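PDB 6VOW: multicopper oxidase from Pseudomonas thermotolerans, which probably acts as a laccase, oxidising phenolic or lignin-type substrates at a mononuclear copper and reducing dioxygen to water at a trinuclear copper cluster. Local coordinates for residues L211-G216 with V272-A277; G148-L153 with S170-H175. One frame throughout, in Å; residues are numbered along the deposited sequence.

Contact 1 (L211-G216 with V272-A277)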
loop_
_atom_site.group_PDB
_atom_site.type_symbol
_atom_site.label_atom_id
_atom_site.label_comp_id
_atom_site.label_asym_id
_atom_site.label_seq_id
_atom_site.Cartn_x
_atom_site.Cartn_y
_atom_site.Cartn_z
ATOM N N LEU A 211 9.839 -12.645 15.255
ATOM C CA LEU A 211 10.678 -11.445 15.196
ATOM C C LEU A 211 11.098 -10.982 16.561
ATOM O O LEU A 211 10.255 -10.734 17.434
ATOM C CB LEU A 211 9.904 -10.340 14.537
ATOM C CG LEU A 211 9.369 -10.927 13.218
ATOM C CD1 LEU A 211 8.157 -10.101 12.853
ATOM C CD2 LEU A 211 10.436 -10.980 12.104
ATOM N N GLU A 212 12.392 -10.845 16.756
ATOM C CA GLU A 212 12.921 -10.428 18.035
ATOM C C GLU A 212 12.845 -8.902 18.165
ATOM O O GLU A 212 13.131 -8.156 17.213
ATOM C CB GLU A 212 14.344 -11.009 18.265
ATOM C CG GLU A 212 14.317 -12.521 18.618
ATOM C CD GLU A 212 15.693 -13.166 18.891
ATOM O OE1 GLU A 212 16.668 -12.429 19.170
ATOM O OE2 GLU A 212 15.807 -14.427 18.854
ATOM N N LEU A 213 12.402 -8.453 19.340
ATOM C CA LEU A 213 12.295 -7.054 19.706
ATOM C C LEU A 213 12.830 -6.864 21.159
ATOM O O LEU A 213 12.626 -7.757 21.996
ATOM C CB LEU A 213 10.823 -6.625 19.656
ATOM C CG LEU A 213 10.083 -6.632 18.351
ATOM C CD1 LEU A 213 8.649 -6.338 18.611
ATOM C CD2 LEU A 213 10.660 -5.563 17.420
ATOM N N PRO A 214 13.467 -5.695 21.471
ATOM C CA PRO A 214 14.011 -5.443 22.822
ATOM C C PRO A 214 12.976 -5.112 23.906
ATOM O O PRO A 214 12.123 -4.220 23.701
ATOM C CB PRO A 214 14.941 -4.251 22.614
ATOM C CG PRO A 214 14.472 -3.572 21.400
ATOM C CD PRO A 214 13.796 -4.603 20.536
ATOM N N ALA A 215 13.079 -5.809 25.046
ATOM C CA ALA A 215 12.080 -5.691 26.127
ATOM C C ALA A 215 11.970 -4.305 26.698
ATOM O O ALA A 215 12.906 -3.592 26.769
ATOM C CB ALA A 215 12.374 -6.644 27.259
ATOM N N GLY A 216 10.785 -3.933 27.100
ATOM C CA GLY A 216 10.577 -2.697 27.695
ATOM C C GLY A 216 10.512 -1.603 26.662
ATOM O O GLY A 216 9.927 -0.563 26.950
ATOM N N VAL A 272 4.451 -0.450 19.541
ATOM C CA VAL A 272 4.156 -1.532 20.446
ATOM C C VAL A 272 5.090 -1.408 21.673
ATOM O O VAL A 272 6.311 -1.289 21.524
ATOM C CB VAL A 272 4.414 -2.885 19.744
ATOM C CG1 VAL A 272 4.296 -4.070 20.702
ATOM C CG2 VAL A 272 3.376 -3.077 18.653
ATOM N N ARG A 273 4.523 -1.460 22.865
ATOM C CA ARG A 273 5.351 -1.659 24.046
ATOM C C ARG A 273 5.655 -3.099 24.116
ATOM O O ARG A 273 4.755 -3.939 24.272
ATOM C CB ARG A 273 4.678 -1.253 25.313
ATOM C CG ARG A 273 5.552 -1.568 26.599
ATOM C CD ARG A 273 6.729 -0.664 26.654
ATOM N NE ARG A 273 6.266 0.703 26.813
ATOM C CZ ARG A 273 7.045 1.757 27.064
ATOM N NH1 ARG A 273 8.401 1.679 27.221
ATOM N NH2 ARG A 273 6.444 2.930 27.157
ATOM N N VAL A 274 6.941 -3.390 23.992
ATOM C CA VAL A 274 7.411 -4.736 24.022
ATOM C C VAL A 274 7.402 -5.149 25.491
ATOM O O VAL A 274 7.977 -4.467 26.352
ATOM C CB VAL A 274 8.817 -4.842 23.435
ATOM C CG1 VAL A 274 9.323 -6.259 23.497
ATOM C CG2 VAL A 274 8.854 -4.367 22.000
ATOM N N PRO A 275 6.762 -6.294 25.788
ATOM C CA PRO A 275 6.654 -6.689 27.146
ATOM C C PRO A 275 7.990 -7.164 27.635
ATOM O O PRO A 275 8.951 -7.171 26.908
ATOM C CB PRO A 275 5.617 -7.821 27.110
ATOM C CG PRO A 275 5.527 -8.263 25.701
ATOM C CD PRO A 275 6.401 -7.388 24.880
ATOM N N GLU A 276 8.024 -7.475 28.912
ATOM C CA GLU A 276 9.206 -7.977 29.567
ATOM C C GLU A 276 9.759 -9.161 28.827
ATOM O O GLU A 276 9.019 -9.837 28.137
ATOM C CB GLU A 276 8.886 -8.326 31.022
ATOM C CG GLU A 276 7.669 -9.214 31.301
ATOM C CD GLU A 276 7.587 -9.606 32.772
ATOM O OE1 GLU A 276 6.587 -9.237 33.461
ATOM O OE2 GLU A 276 8.537 -10.277 33.244
ATOM N N ALA A 277 11.070 -9.367 28.949
ATOM C CA ALA A 277 11.838 -10.388 28.215
ATOM C C ALA A 277 11.301 -11.817 28.269
ATOM O O ALA A 277 10.602 -12.200 29.226
ATOM C CB ALA A 277 13.268 -10.402 28.725
#
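Val274 pushes its isopropyl group into the bend where the chain leaves strand 210-214, against Leu213 and the carbonyl of Pro214. The leucine and valine side chains meet at a slant: CG2 of Val274 lies 3.8 Å from CB of Leu213 and also brushes CD1 of that leucine. Val274 CB faces the Pro214 carbonyl, 3.4 Å from Pro214 O; with CG1 anti to the backbone N (chi1 179°), both methyls lie near that oxygen, and CG2 is the one turned to Leu213. Beyond it, Ala215 lays its methyl alongside the following backbone, CB standing 3.5 Å from Pro275 O and 4.1 Å from Ala277 CB. Polar grip is concentrated on Gly216. Its N-H bonds to Val274 O at 3.0 Å; the bond is bent at the hydrogen (139°), and the donor sits above the carbonyl plane, not on a lone pair. The other bond is much straighter: Arg273, its chain folded back at chi2 and chi3, brings NH1 to Gly216 O at 2.7 Å, nearly in line with the C=O and within the guanidinium plane. The same NH1 also reaches Gly303 O, and Trp305 takes the guanidinium in a cation-pi contact, so the arginine is pinned from several directions. Gly216 has a positive phi that a side chain would crowd against the preceding carbonyl. The contact joins two neighbouring crossings between the sheets of a beta-sandwich, 214-218 and 273-280, as in the cupredoxin-type domains of multicopper oxidases.

Contact 2 (G148-L153 with S170-H175)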
loop_
_atom_site.group_PDB
_atom_site.type_symbol
_atom_site.label_atom_id
_atom_site.label_comp_id
_atom_site.label_asym_id
_atom_site.label_seq_id
_atom_site.Cartn_x
_atom_site.Cartn_y
_atom_site.Cartn_z
ATOM N N GLY A 148 5.528 -11.558 -6.942
ATOM C CA GLY A 148 6.542 -11.098 -6.034
ATOM C C GLY A 148 6.940 -9.670 -6.210
ATOM O O GLY A 148 7.682 -9.217 -5.404
ATOM N N LEU A 149 6.485 -8.980 -7.244
ATOM C CA LEU A 149 6.976 -7.624 -7.519
ATOM C C LEU A 149 6.253 -6.640 -6.690
ATOM O O LEU A 149 5.401 -5.939 -7.195
ATOM C CB LEU A 149 6.915 -7.257 -9.022
ATOM C CG LEU A 149 7.914 -8.096 -9.812
ATOM C CD1 LEU A 149 7.455 -8.160 -11.253
ATOM C CD2 LEU A 149 9.388 -7.717 -9.716
ATOM N N VAL A 150 6.685 -6.568 -5.411
ATOM C CA VAL A 150 6.201 -5.642 -4.438
ATOM C C VAL A 150 7.289 -5.364 -3.429
ATOM O O VAL A 150 8.067 -6.293 -3.053
ATOM C CB VAL A 150 4.993 -6.130 -3.665
ATOM C CG1 VAL A 150 3.819 -6.351 -4.535
ATOM C CG2 VAL A 150 5.280 -7.316 -2.845
ATOM N N GLY A 151 7.357 -4.129 -2.984
ATOM C CA GLY A 151 8.370 -3.810 -1.952
ATOM C C GLY A 151 7.960 -2.671 -1.046
ATOM O O GLY A 151 7.135 -1.852 -1.432
ATOM N N PRO A 152 8.558 -2.568 0.141
ATOM C CA PRO A 152 8.341 -1.420 1.021
ATOM C C PRO A 152 9.247 -0.218 0.675
ATOM O O PRO A 152 10.438 -0.443 0.320
ATOM C CB PRO A 152 8.705 -1.977 2.434
ATOM C CG PRO A 152 9.528 -3.163 2.213
ATOM C CD PRO A 152 9.563 -3.450 0.697
ATOM N N LEU A 153 8.679 1.000 0.761
ATOM C CA LEU A 153 9.409 2.311 0.729
ATOM C C LEU A 153 9.169 3.108 1.992
ATOM O O LEU A 153 8.030 3.435 2.314
ATOM C CB LEU A 153 8.952 3.154 -0.433
ATOM C CG LEU A 153 9.451 4.571 -0.602
ATOM C CD1 LEU A 153 10.949 4.583 -0.577
ATOM C CD2 LEU A 153 8.903 5.183 -1.870
ATOM N N SER A 170 6.296 -6.798 5.989
ATOM C CA SER A 170 5.640 -6.791 4.675
ATOM C C SER A 170 4.828 -8.067 4.552
ATOM O O SER A 170 5.380 -9.156 4.530
ATOM C CB SER A 170 6.681 -6.713 3.550
ATOM O OG SER A 170 7.303 -5.426 3.491
ATOM N N LEU A 171 3.515 -7.896 4.536
ATOM C CA LEU A 171 2.585 -9.003 4.424
ATOM C C LEU A 171 2.291 -9.344 2.991
ATOM O O LEU A 171 1.989 -8.486 2.204
ATOM C CB LEU A 171 1.263 -8.582 5.019
ATOM C CG LEU A 171 1.391 -8.326 6.527
ATOM C CD1 LEU A 171 0.187 -7.563 7.048
ATOM C CD2 LEU A 171 1.467 -9.673 7.167
ATOM N N LYS A 172 2.317 -10.632 2.696
ATOM C CA LYS A 172 1.926 -11.108 1.394
ATOM C C LYS A 172 1.346 -12.515 1.495
ATOM O O LYS A 172 1.925 -13.426 2.154
ATOM C CB LYS A 172 3.104 -11.058 0.404
ATOM C CG LYS A 172 2.636 -11.229 -1.025
ATOM C CD LYS A 172 3.746 -11.050 -2.007
ATOM C CE LYS A 172 3.154 -10.419 -3.256
ATOM N NZ LYS A 172 2.316 -11.359 -4.024
ATOM N N THR A 173 0.190 -12.680 0.844
ATOM C CA THR A 173 -0.533 -13.963 0.816
ATOM C C THR A 173 -0.400 -14.498 -0.612
ATOM O O THR A 173 -1.078 -14.038 -1.541
ATOM C CB THR A 173 -1.985 -13.743 1.297
ATOM O OG1 THR A 173 -1.878 -13.473 2.671
ATOM C CG2 THR A 173 -2.945 -14.992 1.085
ATOM N N TRP A 174 0.544 -15.427 -0.740
ATOM C CA TRP A 174 0.997 -15.919 -1.994
ATOM C C TRP A 174 0.067 -16.957 -2.540
ATOM O O TRP A 174 -0.232 -17.948 -1.862
ATOM C CB TRP A 174 2.326 -16.599 -1.803
ATOM C CG TRP A 174 3.462 -15.688 -1.516
ATOM C CD1 TRP A 174 3.933 -15.298 -0.278
ATOM C CD2 TRP A 174 4.327 -15.111 -2.471
ATOM N NE1 TRP A 174 5.007 -14.500 -0.430
ATOM C CE2 TRP A 174 5.280 -14.368 -1.772
ATOM C CE3 TRP A 174 4.374 -15.123 -3.877
ATOM C CZ2 TRP A 174 6.295 -13.676 -2.411
ATOM C CZ3 TRP A 174 5.370 -14.406 -4.504
ATOM C CH2 TRP A 174 6.321 -13.683 -3.776
ATOM N N HIS A 175 -0.268 -16.781 -3.809
ATOM C CA HIS A 175 -1.035 -17.727 -4.584
ATOM C C HIS A 175 -0.113 -18.832 -5.029
ATOM O O HIS A 175 0.222 -18.925 -6.165
ATOM C CB HIS A 175 -1.556 -17.083 -5.857
ATOM C CG HIS A 175 -2.370 -15.865 -5.655
ATOM N ND1 HIS A 175 -1.854 -14.675 -5.200
ATOM C CD2 HIS A 175 -3.664 -15.626 -5.921
ATOM C CE1 HIS A 175 -2.821 -13.780 -5.116
ATOM N NE2 HIS A 175 -3.927 -14.333 -5.532
#
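The ammonium nitrogen of Lys172, whose chain passes beside Val150, is held by the end of helix 141-146: in the conformer given, one of two modelled, NZ hydrogen-bonds to Leu145 O and weakly to Gly146 O. A positive charge set against these C-terminal carbonyls would probably be favoured by the helix dipole. Bends at chi3 and chi4 turn the amine toward the helix, while the aliphatic part meets Val150 aslant, Lys172 CE lying 3.8 Å from Val150 CG2. On its other flank, Lys172 CD rests 3.6 Å above one face of the Trp174 ring, toward the rim. The indole also reaches across to the other segment, where Trp174 CH2 lies 3.4 Å from Gly148 CA. Gly148 ends the helix in a Schellman motif with positive phi, and a beta carbon there would be tight against the ring. Were Trp174 an alanine, the face under Lys172 CD and the contact with Gly148 CA would be lost, which would probably leave a gap there and let the lysine chain shift. At the far end, Pro152 CG packs 3.4 Å from Ser170 OG. The segments run nearly antiparallel, 166° apart, but the closest alpha carbons, CA of Pro152 and CA of Ser170, are 7.0 Å apart, so side chains, with the backbone of Gly148, do the joining. Strand 151-156 belongs to the sheet with 71-74 and 131-136, strand 165-174 to the sheet with 200-203 and 218-225; the C-terminal end of helix 141-146 meets both, through Leu145 against Val150 and Leu145 O bound to Lys172 NZ.

Contact 2 is core and contact 1 is peripheral: their centres lie about 10 and 26 Å from the centre of the chain. Both reach the same six-stranded sheet, contact 2 through strand 165-174 and contact 1 through strand 267-273, with strand 218-225 between them. Contact 1 stays inside one sandwich, tying together its sheet crossings, whereas contact 2 joins that sheet to the sheet of strand 151-156, with the Val150 side chain about 8 Å from the Cu-O-Cu linkage. Contact 1, near the surface, adds hydrogen bonds of Gly216 and Arg273 to a small buried Leu213-Val274 patch; contact 2, all of whose touching residues are buried, is joined across its segments by van der Waals packing.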